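Long-range contact in Phenylalanine/tyrosine ammonia-lyase (PDB 1Y2M), which catalyses the non-oxidative deamination of L-phenylalanine and L-tyrosine to trans-cinnamic and p-coumaric acid, the first step of phenylpropanoid synthesis: residues T280-Q294 with L372-L386. Sequence-based numbering, arbitrary orientation.
Sequences TLALHDAHMLSLLSQ and LGPLVSDLIHAHAVL
The imidazoles of His287 and His383 meet rim to rim, their centroids 5.0 Å apart and their planes at 45°, so neither ring covers the other. Each ring is met at its edge, near its plane, by a nitrogen of the other: His287 NE2 lies 2.9 Å from His383 ND1, a hydrogen bond. The pair belongs to a knobs-into-holes packing of two helices, 273-303 and 368-391, in the helical core of the PAL/histidase fold. One face of the His287 ring carries Leu283 CD1 of its own helix, offset toward the rim, and ND1 on the same ring bonds Gln44, which fixes its rotation from a second side.

The two helices run roughly antiparallel, the segment axes 10.7 Å apart with 151° between their N-to-C directions. The packing is reciprocal. Leu283 enters the hole formed by Leu379, Ala382, His383 and Leu386, and Leu379 fills the one among Leu283, Ala286, His287 and Ser290. The two leucines slide past each other in opposite directions, with Leu283 CD1 touching Leu379 CD2 at 3.7 Å. With CG anti to the backbone N (chi1 -178°), Leu283 is carried toward the facing helix, and its CD2 comes to 3.5 Å from His383 CA.

Toward the other end the surface becomes mixed. Ser290 OG, bonded to Gln44, also rests 3.5 Å from Val376 CG2, while Ser293 OG, held by Asn436, rests against both methyls of Leu372. All touching residues are buried. Helix 44-52 borders the histidine pair, and Ser377, Asp378 and His381 of helix 368-391 turn to a neighbouring subunit, where Asp378 forms a salt bridge with Lys424 of that chain. Gln294, its amide oxygen bonded to Asn331, runs alongside Leu372 and brings CG to 3.9 Å from Leu372 CD1.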
ATOM      1  N   THR B 280     -11.468  17.798  10.490  1.00  8.02           N
ATOM      2  CA  THR B 280     -12.015  19.084  10.049  1.00 10.26           C
ATOM      3  C   THR B 280     -10.906  20.032   9.642  1.00  8.37           C
ATOM      4  O   THR B 280     -10.983  20.670   8.584  1.00 10.26           O
ATOM      5  CB  THR B 280     -12.873  19.732  11.157  1.00 10.99           C
ATOM      6  OG1 THR B 280     -14.030  18.922  11.406  1.00  9.87           O
ATOM      7  CG2 THR B 280     -13.250  21.096  10.736  1.00 10.32           C
ATOM      8  N   LEU B 281      -9.839  20.118  10.439  1.00  7.62           N
ATOM      9  CA  LEU B 281      -8.700  20.962  10.109  1.00  8.64           C
ATOM     10  C   LEU B 281      -8.063  20.509   8.805  1.00  9.08           C
ATOM     11  O   LEU B 281      -7.683  21.345   7.958  1.00  9.89           O
ATOM     12  CB  LEU B 281      -7.726  20.953  11.272  1.00 10.59           C
ATOM     13  CG  LEU B 281      -8.341  21.616  12.522  1.00  9.98           C
ATOM     14  CD1 LEU B 281      -7.533  21.202  13.728  1.00 13.78           C
ATOM     15  CD2 LEU B 281      -8.353  23.141  12.413  1.00 15.84           C
ATOM     16  N   ALA B 282      -7.925  19.196   8.645  1.00  9.57           N
ATOM     17  CA  ALA B 282      -7.295  18.649   7.442  1.00  9.75           C
ATOM     18  C   ALA B 282      -8.133  18.892   6.187  1.00  9.24           C
ATOM     19  O   ALA B 282      -7.613  19.238   5.111  1.00  9.64           O
ATOM     20  CB  ALA B 282      -6.980  17.198   7.636  1.00 11.19           C
ATOM     21  N   LEU B 283      -9.448  18.765   6.320  1.00  6.94           N
ATOM     22  CA  LEU B 283     -10.308  19.027   5.175  1.00  9.16           C
ATOM     23  C   LEU B 283     -10.307  20.494   4.784  1.00 10.30           C
ATOM     24  O   LEU B 283     -10.213  20.837   3.601  1.00 10.40           O
ATOM     25  CB  LEU B 283     -11.730  18.587   5.471  1.00  6.79           C
ATOM     26  CG  LEU B 283     -12.673  18.800   4.272  1.00  8.22           C
ATOM     27  CD1 LEU B 283     -12.212  18.057   3.031  1.00 12.75           C
ATOM     28  CD2 LEU B 283     -14.078  18.348   4.636  1.00 10.72           C
ATOM     29  N   HIS B 284     -10.390  21.374   5.788  1.00  9.83           N
ATOM     30  CA  HIS B 284     -10.226  22.808   5.542  1.00  9.54           C
ATOM     31  C   HIS B 284      -8.964  23.096   4.722  1.00  8.79           C
ATOM     32  O   HIS B 284      -9.020  23.789   3.684  1.00 10.53           O
ATOM     33  CB  HIS B 284     -10.198  23.538   6.887  1.00  7.48           C
ATOM     34  CG  HIS B 284      -9.798  24.976   6.829  1.00  8.91           C
ATOM     35  ND1 HIS B 284      -8.485  25.378   6.717  1.00 12.10           N
ATOM     36  CD2 HIS B 284     -10.535  26.110   6.980  1.00 13.90           C
ATOM     37  CE1 HIS B 284      -8.448  26.711   6.759  1.00 10.92           C
ATOM     38  NE2 HIS B 284      -9.668  27.175   6.918  1.00 13.62           N
ATOM     39  N   ASP B 285      -7.856  22.499   5.127  1.00  9.13           N
ATOM     40  CA  ASP B 285      -6.600  22.813   4.460  1.00  9.25           C
ATOM     41  C   ASP B 285      -6.574  22.237   3.049  1.00 11.05           C
ATOM     42  O   ASP B 285      -6.066  22.865   2.118  1.00 11.12           O
ATOM     43  CB  ASP B 285      -5.438  22.321   5.327  1.00  9.07           C
ATOM     44  CG  ASP B 285      -5.241  23.136   6.601  1.00 14.50           C
ATOM     45  OD1 ASP B 285      -5.805  24.234   6.763  1.00 10.78           O
ATOM     46  OD2 ASP B 285      -4.458  22.664   7.442  1.00 14.56           O
ATOM     47  N   ALA B 286      -7.153  21.045   2.901  1.00  9.40           N
ATOM     48  CA  ALA B 286      -7.222  20.368   1.602  1.00 10.12           C
ATOM     49  C   ALA B 286      -8.033  21.182   0.641  1.00  9.44           C
ATOM     50  O   ALA B 286      -7.715  21.262  -0.536  1.00 10.48           O
ATOM     51  CB  ALA B 286      -7.792  18.973   1.751  1.00 10.02           C
ATOM     52  N   HIS B 287      -9.119  21.789   1.106  1.00  6.74           N
ATOM     53  CA  HIS B 287      -9.935  22.611   0.176  1.00  7.77           C
ATOM     54  C   HIS B 287      -9.097  23.733  -0.420  1.00  7.88           C
ATOM     55  O   HIS B 287      -9.190  24.077  -1.609  1.00  8.72           O
ATOM     56  CB  HIS B 287     -11.086  23.271   0.907  1.00  8.18           C
ATOM     57  CG  HIS B 287     -12.264  22.374   1.209  1.00  8.49           C
ATOM     58  ND1 HIS B 287     -12.891  21.594   0.259  1.00 10.87           N
ATOM     59  CD2 HIS B 287     -12.997  22.250   2.346  1.00 10.26           C
ATOM     60  CE1 HIS B 287     -13.929  20.989   0.820  1.00 12.53           C
ATOM     61  NE2 HIS B 287     -14.020  21.381   2.088  1.00 11.54           N
HETATM   62  N   MSE B 288      -8.277  24.347   0.442  1.00  8.97           N
HETATM   63  CA  MSE B 288      -7.453  25.475  -0.006  1.00  8.61           C
HETATM   64  C   MSE B 288      -6.426  25.025  -1.034  1.00 10.27           C
HETATM   65  O   MSE B 288      -6.157  25.705  -2.014  1.00 10.36           O
HETATM   66  CB  MSE B 288      -6.725  26.162   1.152  1.00 10.23           C
HETATM   67  CG  MSE B 288      -7.588  26.548   2.284  1.00  9.43           C
HETATM   68 SE   MSE B 288      -9.112  27.671   1.742  1.00 21.61          SE
HETATM   69  CE  MSE B 288     -10.075  27.462   3.501  1.00 20.45           C
ATOM     70  N   LEU B 289      -5.857  23.840  -0.808  1.00  8.22           N
ATOM     71  CA  LEU B 289      -4.815  23.333  -1.647  1.00  8.27           C
ATOM     72  C   LEU B 289      -5.448  22.917  -2.998  1.00  7.85           C
ATOM     73  O   LEU B 289      -4.838  23.083  -4.028  1.00  9.06           O
ATOM     74  CB  LEU B 289      -4.114  22.165  -0.977  1.00  7.97           C
ATOM     75  CG  LEU B 289      -3.203  22.470   0.198  1.00  9.70           C
ATOM     76  CD1 LEU B 289      -2.792  21.186   0.889  1.00 11.91           C
ATOM     77  CD2 LEU B 289      -1.965  23.221  -0.261  1.00 10.38           C
ATOM     78  N   SER B 290      -6.693  22.476  -2.988  1.00 10.23           N
ATOM     79  CA  SER B 290      -7.408  22.150  -4.215  1.00  8.13           C
ATOM     80  C   SER B 290      -7.586  23.409  -5.036  1.00  9.08           C
ATOM     81  O   SER B 290      -7.353  23.423  -6.244  1.00  9.54           O
ATOM     82  CB  SER B 290      -8.797  21.609  -3.844  1.00 10.38           C
ATOM     83  OG  SER B 290      -9.587  21.392  -4.987  1.00 14.55           O
ATOM     84  N   LEU B 291      -7.964  24.511  -4.375  1.00  7.21           N
ATOM     85  CA  LEU B 291      -8.143  25.791  -5.098  1.00  8.92           C
ATOM     86  C   LEU B 291      -6.816  26.307  -5.612  1.00  8.52           C
ATOM     87  O   LEU B 291      -6.712  26.830  -6.720  1.00  9.91           O
ATOM     88  CB  LEU B 291      -8.861  26.831  -4.243  1.00 11.01           C
ATOM     89  CG  LEU B 291     -10.336  26.505  -3.917  1.00 12.49           C
ATOM     90  CD1 LEU B 291     -10.972  27.681  -3.139  1.00 12.91           C
ATOM     91  CD2 LEU B 291     -11.145  26.222  -5.159  1.00 15.30           C
ATOM     92  N   LEU B 292      -5.779  26.153  -4.823  1.00  8.03           N
ATOM     93  CA  LEU B 292      -4.427  26.578  -5.247  1.00  9.07           C
ATOM     94  C   LEU B 292      -3.929  25.773  -6.461  1.00  9.73           C
ATOM     95  O   LEU B 292      -3.277  26.296  -7.358  1.00  8.93           O
ATOM     96  CB  LEU B 292      -3.455  26.526  -4.073  1.00  7.68           C
ATOM     97  CG  LEU B 292      -1.976  26.830  -4.335  1.00  9.57           C
ATOM     98  CD1 LEU B 292      -1.823  28.265  -4.910  1.00 10.62           C
ATOM     99  CD2 LEU B 292      -1.104  26.649  -3.111  1.00 10.70           C
ATOM    100  N   SER B 293      -4.257  24.491  -6.499  1.00  6.93           N
ATOM    101  CA  SER B 293      -3.916  23.616  -7.629  1.00  6.99           C
ATOM    102  C   SER B 293      -4.539  24.154  -8.925  1.00  9.56           C
ATOM    103  O   SER B 293      -3.924  24.136  -9.993  1.00  9.92           O
ATOM    104  CB  SER B 293      -4.433  22.199  -7.378  1.00 10.65           C
ATOM    105  OG  SER B 293      -4.110  21.408  -8.514  1.00  8.70           O
ATOM    106  N   GLN B 294      -5.773  24.627  -8.814  1.00  8.57           N
ATOM    107  CA  GLN B 294      -6.499  25.190  -9.962  1.00  9.82           C
ATOM    108  C   GLN B 294      -5.860  26.511 -10.418  1.00  8.87           C
ATOM    109  O   GLN B 294      -5.674  26.780 -11.611  1.00  8.89           O
ATOM    110  CB  GLN B 294      -7.949  25.403  -9.596  1.00  8.84           C
ATOM    111  CG  GLN B 294      -8.629  24.057  -9.499  1.00  7.77           C
ATOM    112  CD  GLN B 294     -10.082  24.128  -9.078  1.00  9.86           C
ATOM    113  OE1 GLN B 294     -10.848  24.877  -9.675  1.00 11.30           O
ATOM    114  NE2 GLN B 294     -10.462  23.359  -8.086  1.00 12.42           N
ATOM    115  N   LEU B 372      -8.951  16.777 -11.837  1.00  7.67           N
ATOM    116  CA  LEU B 372      -9.275  17.347 -10.534  1.00  7.48           C
ATOM    117  C   LEU B 372     -10.755  17.150 -10.151  1.00  7.69           C
ATOM    118  O   LEU B 372     -11.133  17.130  -8.956  1.00  8.71           O
ATOM    119  CB  LEU B 372      -8.918  18.824 -10.560  1.00  8.54           C
ATOM    120  CG  LEU B 372      -7.409  19.142 -10.577  1.00  8.38           C
ATOM    121  CD1 LEU B 372      -7.187  20.656 -10.782  1.00 14.18           C
ATOM    122  CD2 LEU B 372      -6.669  18.670  -9.365  1.00  9.93           C
ATOM    123  N   GLY B 373     -11.649  17.099 -11.144  1.00  6.48           N
ATOM    124  CA  GLY B 373     -13.084  17.042 -10.863  1.00  8.32           C
ATOM    125  C   GLY B 373     -13.468  15.929  -9.887  1.00  8.37           C
ATOM    126  O   GLY B 373     -14.162  16.170  -8.866  1.00  8.02           O
ATOM    127  N   PRO B 374     -13.013  14.707 -10.167  1.00  7.78           N
ATOM    128  CA  PRO B 374     -13.417  13.623  -9.279  1.00  7.56           C
ATOM    129  C   PRO B 374     -13.030  13.787  -7.837  1.00  9.16           C
ATOM    130  O   PRO B 374     -13.831  13.532  -6.925  1.00 11.19           O
ATOM    131  CB  PRO B 374     -12.786  12.393  -9.923  1.00 11.51           C
ATOM    132  CG  PRO B 374     -12.783  12.702 -11.356  1.00 10.70           C
ATOM    133  CD  PRO B 374     -12.328  14.181 -11.349  1.00 10.72           C
ATOM    134  N   LEU B 375     -11.808  14.236  -7.611  1.00  9.17           N
ATOM    135  CA  LEU B 375     -11.345  14.377  -6.255  1.00  9.03           C
ATOM    136  C   LEU B 375     -12.034  15.586  -5.559  1.00  9.90           C
ATOM    137  O   LEU B 375     -12.220  15.601  -4.327  1.00 10.93           O
ATOM    138  CB  LEU B 375      -9.846  14.472  -6.163  1.00 12.42           C
ATOM    139  CG  LEU B 375      -9.140  15.676  -6.732  1.00 11.80           C
ATOM    140  CD1 LEU B 375      -9.000  16.804  -5.713  1.00 13.59           C
ATOM    141  CD2 LEU B 375      -7.764  15.200  -7.317  1.00 13.87           C
ATOM    142  N   VAL B 376     -12.429  16.585  -6.339  1.00  8.99           N
ATOM    143  CA  VAL B 376     -13.173  17.695  -5.766  1.00  7.19           C
ATOM    144  C   VAL B 376     -14.515  17.232  -5.288  1.00  9.53           C
ATOM    145  O   VAL B 376     -14.994  17.680  -4.243  1.00  9.48           O
ATOM    146  CB  VAL B 376     -13.244  18.878  -6.751  1.00  7.95           C
ATOM    147  CG1 VAL B 376     -14.212  19.966  -6.267  1.00 11.93           C
ATOM    148  CG2 VAL B 376     -11.847  19.444  -6.910  1.00  9.71           C
ATOM    149  N   SER B 377     -15.161  16.335  -6.045  1.00  9.34           N
ATOM    150  CA  SER B 377     -16.427  15.792  -5.592  1.00  9.10           C
ATOM    151  C   SER B 377     -16.259  15.081  -4.260  1.00  8.02           C
ATOM    152  O   SER B 377     -17.120  15.168  -3.413  1.00  9.21           O
ATOM    153  CB  SER B 377     -17.100  14.862  -6.649  1.00  8.28           C
ATOM    154  OG  SER B 377     -18.426  14.568  -6.277  1.00  9.61           O
ATOM    155  N   ASP B 378     -15.136  14.366  -4.097  1.00  9.15           N
ATOM    156  CA  ASP B 378     -14.841  13.660  -2.869  1.00  9.33           C
ATOM    157  C   ASP B 378     -14.654  14.654  -1.736  1.00  9.81           C
ATOM    158  O   ASP B 378     -15.155  14.421  -0.629  1.00  9.65           O
ATOM    159  CB  ASP B 378     -13.585  12.806  -3.019  1.00 10.08           C
ATOM    160  CG  ASP B 378     -13.830  11.556  -3.779  1.00 13.64           C
ATOM    161  OD1 ASP B 378     -14.998  11.194  -4.017  1.00 14.93           O
ATOM    162  OD2 ASP B 378     -12.800  10.879  -4.089  1.00 15.41           O
ATOM    163  N   LEU B 379     -13.988  15.774  -1.989  1.00  7.83           N
ATOM    164  CA  LEU B 379     -13.829  16.747  -0.916  1.00  7.43           C
ATOM    165  C   LEU B 379     -15.160  17.385  -0.490  1.00  7.83           C
ATOM    166  O   LEU B 379     -15.390  17.617   0.686  1.00 10.27           O
ATOM    167  CB  LEU B 379     -12.871  17.829  -1.361  1.00  8.41           C
ATOM    168  CG  LEU B 379     -11.419  17.379  -1.565  1.00  9.47           C
ATOM    169  CD1 LEU B 379     -10.576  18.431  -2.257  1.00 10.71           C
ATOM    170  CD2 LEU B 379     -10.839  16.931  -0.235  1.00 14.02           C
ATOM    171  N   ILE B 380     -16.027  17.660  -1.450  1.00  6.77           N
ATOM    172  CA  ILE B 380     -17.375  18.156  -1.119  1.00  8.20           C
ATOM    173  C   ILE B 380     -18.236  17.124  -0.336  1.00  9.47           C
ATOM    174  O   ILE B 380     -18.981  17.450   0.606  1.00  8.52           O
ATOM    175  CB  ILE B 380     -18.075  18.587  -2.410  1.00  8.14           C
ATOM    176  CG1 ILE B 380     -17.298  19.748  -3.047  1.00  8.68           C
ATOM    177  CG2 ILE B 380     -19.564  18.930  -2.192  1.00 10.88           C
ATOM    178  CD1 ILE B 380     -17.851  20.147  -4.405  1.00 12.65           C
ATOM    179  N   HIS B 381     -18.108  15.862  -0.739  1.00  8.21           N
ATOM    180  CA  HIS B 381     -18.753  14.781   0.016  1.00  9.10           C
ATOM    181  C   HIS B 381     -18.231  14.703   1.452  1.00  8.99           C
ATOM    182  O   HIS B 381     -19.014  14.712   2.443  1.00  8.97           O
ATOM    183  CB  HIS B 381     -18.492  13.451  -0.707  1.00  9.00           C
ATOM    184  CG  HIS B 381     -19.232  12.289  -0.124  1.00  8.14           C
ATOM    185  ND1 HIS B 381     -18.765  11.583   0.965  1.00 16.20           N
ATOM    186  CD2 HIS B 381     -20.374  11.671  -0.513  1.00  9.74           C
ATOM    187  CE1 HIS B 381     -19.608  10.589   1.227  1.00 10.24           C
ATOM    188  NE2 HIS B 381     -20.583  10.622   0.356  1.00  9.73           N
ATOM    189  N   ALA B 382     -16.915  14.716   1.596  1.00  7.18           N
ATOM    190  CA  ALA B 382     -16.323  14.705   2.917  1.00  6.37           C
ATOM    191  C   ALA B 382     -16.826  15.866   3.773  1.00  8.19           C
ATOM    192  O   ALA B 382     -17.097  15.714   4.984  1.00  9.48           O
ATOM    193  CB  ALA B 382     -14.844  14.765   2.837  1.00  7.94           C
ATOM    194  N   HIS B 383     -16.981  17.027   3.148  1.00  8.54           N
ATOM    195  CA  HIS B 383     -17.472  18.198   3.875  1.00  4.73           C
ATOM    196  C   HIS B 383     -18.890  17.879   4.415  1.00  7.02           C
ATOM    197  O   HIS B 383     -19.258  18.228   5.557  1.00  9.27           O
ATOM    198  CB  HIS B 383     -17.557  19.411   2.936  1.00  6.56           C
ATOM    199  CG  HIS B 383     -17.516  20.696   3.665  1.00  9.44           C
ATOM    200  ND1 HIS B 383     -16.339  21.384   3.853  1.00 11.96           N
ATOM    201  CD2 HIS B 383     -18.483  21.409   4.282  1.00 10.87           C
ATOM    202  CE1 HIS B 383     -16.595  22.481   4.544  1.00 14.69           C
ATOM    203  NE2 HIS B 383     -17.886  22.518   4.819  1.00 16.66           N
ATOM    204  N   ALA B 384     -19.734  17.268   3.588  1.00  9.06           N
ATOM    205  CA  ALA B 384     -21.079  16.943   4.062  1.00  9.53           C
ATOM    206  C   ALA B 384     -21.022  15.971   5.240  1.00  9.57           C
ATOM    207  O   ALA B 384     -21.736  16.148   6.236  1.00  8.70           O
ATOM    208  CB  ALA B 384     -21.881  16.375   2.953  1.00  8.88           C
ATOM    209  N   VAL B 385     -20.150  14.969   5.149  1.00  8.34           N
ATOM    210  CA  VAL B 385     -20.021  13.947   6.221  1.00  9.16           C
ATOM    211  C   VAL B 385     -19.539  14.597   7.530  1.00  9.47           C
ATOM    212  O   VAL B 385     -20.108  14.396   8.636  1.00  8.07           O
ATOM    213  CB  VAL B 385     -19.111  12.790   5.754  1.00  8.54           C
ATOM    214  CG1 VAL B 385     -18.823  11.852   6.889  1.00 13.91           C
ATOM    215  CG2 VAL B 385     -19.708  12.107   4.556  1.00 10.68           C
ATOM    216  N   LEU B 386     -18.436  15.334   7.455  1.00  8.11           N
ATOM    217  CA  LEU B 386     -17.822  15.899   8.653  1.00  9.67           C
ATOM    218  C   LEU B 386     -18.718  16.973   9.248  1.00  8.94           C
ATOM    219  O   LEU B 386     -18.711  17.173  10.466  1.00 11.18           O
ATOM    220  CB  LEU B 386     -16.446  16.478   8.348  1.00 10.22           C
ATOM    221  CG  LEU B 386     -15.307  15.503   8.117  1.00 11.79           C
ATOM    222  CD1 LEU B 386     -13.978  16.219   7.959  1.00 11.93           C
ATOM    223  CD2 LEU B 386     -15.239  14.518   9.289  1.00 12.99           C
TER